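Local coordinates for protein 5-dehydro-2-deoxygluconokinase (Bacillus halodurans C-125, PDB 2QCV) that probably phosphorylates 5-dehydro-2-deoxy-D-gluconate with ATP, a step in the breakdown of myo-inositol to acetyl-CoA, as a member of the PfkB carbohydrate kinase family, at residues 160-165 with 170-175. Numbering follows the deposited sequence.
Sequences KAIRLA and VKVVFE
Ala-165 meets both Val-170 and Val-172, its single methyl touching the side chains of the two valines. CB of Ala-165 touches CG2 of Val-172 at 3.6 Å and lies 3.8 Å from CB of Val-170. Alanine, with nothing beyond CB, suits a place where the last turn of the helix runs close to the returning chain; the CA atoms of Ala-165 and Val-170 are 4.7 Å apart. Val-172 divides its two methyls between two helix residues one turn apart. Its CG1 lies anti to the backbone N (chi1 174°) and reaches CG1 of Ile-162 at 4.1 Å, while CG2, beside that N, goes to Ala-165. A beta-branched valine suits this place because it forks directly at CB, close to the strand backbone. Ile-162 crosses it at about a right angle, offering the methylene CG1 of its longer arm; the same side chain also packs on Val-144 of strand 139-145 and Val-196 of helix 186-199.

The segments belong to a right-handed beta-alpha-beta crossover, strand 139-145, helix 154-167 and strand 171-175, in the ribokinase-like alpha/beta fold of the PfkB family. Strand 171-175 pairs in parallel with 139-145 on one edge and with 202-206 on the other, and the helix covers one face of the sheet.

Where the chain turns from helix to strand, N of Val-170 donates to O of Ala-165 at 3.0 Å, fairly straight at 162° but 39° above the carbonyl plane. This bond gives the amide of the buried Val-170 a partner just before the strand begins. The isopropyl group of Val-170 lies beside the same carbonyl, its CB 3.5 Å from O of Ala-165, and its CG1 approaches CB of Ala-165 at 4.0 Å.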
ATOM      1  N   LYS A 160     -10.517   4.261 -22.215  1.00 25.28           N
ATOM      2  CA  LYS A 160      -9.821   4.376 -23.490  1.00 23.39           C
ATOM      3  C   LYS A 160     -10.481   3.508 -24.556  1.00 25.00           C
ATOM      4  O   LYS A 160     -10.773   3.966 -25.665  1.00 24.12           O
ATOM      5  CB  LYS A 160      -8.339   4.006 -23.363  1.00 24.88           C
ATOM      6  CG  LYS A 160      -7.658   3.914 -24.723  1.00 24.27           C
ATOM      7  CD  LYS A 160      -6.155   3.735 -24.541  1.00 23.72           C
ATOM      8  CE  LYS A 160      -5.462   3.528 -25.918  1.00 25.55           C
ATOM      9  NZ  LYS A 160      -3.946   3.453 -25.742  1.00 26.36           N
ATOM     10  N   ALA A 161     -10.751   2.255 -24.214  1.00 23.36           N
ATOM     11  CA  ALA A 161     -11.454   1.318 -25.134  1.00 27.59           C
ATOM     12  C   ALA A 161     -12.770   1.869 -25.680  1.00 25.53           C
ATOM     13  O   ALA A 161     -13.020   1.788 -26.882  1.00 23.07           O
ATOM     14  CB  ALA A 161     -11.670  -0.047 -24.443  1.00 26.00           C
ATOM     15  N   ILE A 162     -13.571   2.488 -24.814  1.00 25.17           N
ATOM     16  CA  ILE A 162     -14.862   3.058 -25.191  1.00 26.03           C
ATOM     17  C   ILE A 162     -14.657   4.184 -26.210  1.00 24.22           C
ATOM     18  O   ILE A 162     -15.303   4.213 -27.247  1.00 25.30           O
ATOM     19  CB  ILE A 162     -15.653   3.571 -23.945  1.00 25.58           C
ATOM     20  CG1 ILE A 162     -16.105   2.387 -23.073  1.00 29.35           C
ATOM     21  CG2 ILE A 162     -16.865   4.421 -24.396  1.00 25.75           C
ATOM     22  CD1 ILE A 162     -16.484   2.782 -21.654  1.00 27.48           C
ATOM     23  N   ARG A 163     -13.716   5.088 -25.936  1.00 25.01           N
ATOM     24  CA  ARG A 163     -13.395   6.164 -26.879  1.00 26.70           C
ATOM     25  C   ARG A 163     -12.987   5.657 -28.272  1.00 26.85           C
ATOM     26  O   ARG A 163     -13.462   6.138 -29.290  1.00 23.54           O
ATOM     27  CB  ARG A 163     -12.330   7.070 -26.322  1.00 26.74           C
ATOM     28  CG  ARG A 163     -12.012   8.266 -27.248  1.00 27.68           C
ATOM     29  CD  ARG A 163     -10.969   9.138 -26.607  1.00 29.13           C
ATOM     30  NE  ARG A 163     -11.429   9.788 -25.379  1.00 25.32           N
ATOM     31  CZ  ARG A 163     -12.219  10.857 -25.336  1.00 27.66           C
ATOM     32  NH1 ARG A 163     -12.707  11.387 -26.449  1.00 28.49           N
ATOM     33  NH2 ARG A 163     -12.580  11.351 -24.174  1.00 28.00           N
ATOM     34  N   LEU A 164     -12.106   4.676 -28.291  1.00 24.54           N
ATOM     35  CA  LEU A 164     -11.621   4.073 -29.510  1.00 26.09           C
ATOM     36  C   LEU A 164     -12.742   3.360 -30.242  1.00 25.19           C
ATOM     37  O   LEU A 164     -12.876   3.501 -31.469  1.00 24.68           O
ATOM     38  CB  LEU A 164     -10.457   3.100 -29.168  1.00 26.95           C
ATOM     39  CG  LEU A 164      -9.064   3.684 -29.073  1.00 26.41           C
ATOM     40  CD1 LEU A 164      -9.019   4.987 -28.290  1.00 30.05           C
ATOM     41  CD2 LEU A 164      -8.153   2.623 -28.453  1.00 23.58           C
ATOM     42  N   ALA A 165     -13.604   2.643 -29.503  1.00 25.27           N
ATOM     43  CA  ALA A 165     -14.779   2.003 -30.118  1.00 23.81           C
ATOM     44  C   ALA A 165     -15.647   3.040 -30.804  1.00 24.76           C
ATOM     45  O   ALA A 165     -15.987   2.941 -31.995  1.00 26.14           O
ATOM     46  CB  ALA A 165     -15.601   1.204 -29.054  1.00 24.01           C
ATOM     47  N   VAL A 170     -17.780   1.253 -33.656  1.00 27.13           N
ATOM     48  CA  VAL A 170     -17.929   0.002 -32.940  1.00 25.88           C
ATOM     49  C   VAL A 170     -18.969   0.276 -31.839  1.00 24.89           C
ATOM     50  O   VAL A 170     -18.804   1.188 -31.025  1.00 27.23           O
ATOM     51  CB  VAL A 170     -16.606  -0.463 -32.341  1.00 24.93           C
ATOM     52  CG1 VAL A 170     -16.804  -1.751 -31.542  1.00 25.06           C
ATOM     53  CG2 VAL A 170     -15.563  -0.677 -33.465  1.00 24.94           C
ATOM     54  N   LYS A 171     -20.044  -0.505 -31.827  1.00 28.38           N
ATOM     55  CA  LYS A 171     -21.128  -0.307 -30.865  1.00 29.98           C
ATOM     56  C   LYS A 171     -20.656  -0.693 -29.444  1.00 29.84           C
ATOM     57  O   LYS A 171     -20.112  -1.785 -29.246  1.00 29.39           O
ATOM     58  CB  LYS A 171     -22.323  -1.164 -31.255  1.00 30.68           C
ATOM     59  CG  LYS A 171     -23.621  -0.797 -30.557  1.00 38.79           C
ATOM     60  CD  LYS A 171     -24.885  -1.335 -31.299  1.00 41.33           C
ATOM     61  CE  LYS A 171     -25.110  -0.840 -32.763  1.00 50.17           C
ATOM     62  NZ  LYS A 171     -25.443   0.627 -32.932  1.00 53.43           N
ATOM     63  N   VAL A 172     -20.896   0.187 -28.473  1.00 26.66           N
ATOM     64  CA  VAL A 172     -20.450  -0.005 -27.069  1.00 26.02           C
ATOM     65  C   VAL A 172     -21.621  -0.539 -26.283  1.00 27.63           C
ATOM     66  O   VAL A 172     -22.682   0.107 -26.218  1.00 26.54           O
ATOM     67  CB  VAL A 172     -19.888   1.299 -26.454  1.00 29.77           C
ATOM     68  CG1 VAL A 172     -19.558   1.137 -24.924  1.00 27.46           C
ATOM     69  CG2 VAL A 172     -18.621   1.745 -27.252  1.00 28.57           C
ATOM     70  N   VAL A 173     -21.427  -1.748 -25.771  1.00 25.42           N
ATOM     71  CA  VAL A 173     -22.404  -2.433 -24.962  1.00 27.05           C
ATOM     72  C   VAL A 173     -21.904  -2.504 -23.529  1.00 25.11           C
ATOM     73  O   VAL A 173     -20.826  -3.078 -23.238  1.00 26.44           O
ATOM     74  CB  VAL A 173     -22.717  -3.876 -25.495  1.00 25.68           C
ATOM     75  CG1 VAL A 173     -23.801  -4.531 -24.609  1.00 23.75           C
ATOM     76  CG2 VAL A 173     -23.084  -3.908 -26.990  1.00 25.50           C
ATOM     77  N   PHE A 174     -22.664  -1.900 -22.619  1.00 24.85           N
ATOM     78  CA  PHE A 174     -22.259  -1.807 -21.219  1.00 27.18           C
ATOM     79  C   PHE A 174     -23.112  -2.774 -20.411  1.00 27.59           C
ATOM     80  O   PHE A 174     -24.325  -2.588 -20.293  1.00 26.62           O
ATOM     81  CB  PHE A 174     -22.441  -0.359 -20.723  1.00 24.77           C
ATOM     82  CG  PHE A 174     -21.950  -0.093 -19.308  1.00 25.82           C
ATOM     83  CD1 PHE A 174     -20.927  -0.837 -18.686  1.00 26.45           C
ATOM     84  CD2 PHE A 174     -22.526   0.954 -18.588  1.00 26.27           C
ATOM     85  CE1 PHE A 174     -20.518  -0.501 -17.398  1.00 27.46           C
ATOM     86  CE2 PHE A 174     -22.113   1.280 -17.305  1.00 25.27           C
ATOM     87  CZ  PHE A 174     -21.145   0.540 -16.711  1.00 25.31           C
ATOM     88  N   GLU A 175     -22.443  -3.792 -19.861  1.00 26.67           N
ATOM     89  CA  GLU A 175     -23.065  -4.769 -18.997  1.00 28.24           C
ATOM     90  C   GLU A 175     -22.773  -4.389 -17.559  1.00 28.18           C
ATOM     91  O   GLU A 175     -21.618  -4.379 -17.128  1.00 26.49           O
ATOM     92  CB  GLU A 175     -22.539  -6.162 -19.349  1.00 29.65           C
ATOM     93  CG  GLU A 175     -23.579  -7.248 -19.260  1.00 42.71           C
ATOM     94  CD  GLU A 175     -24.014  -7.530 -17.868  1.00 46.76           C
ATOM     95  OE1 GLU A 175     -23.264  -7.215 -16.929  1.00 49.38           O
ATOM     96  OE2 GLU A 175     -25.096  -8.105 -17.704  1.00 51.37           O
TER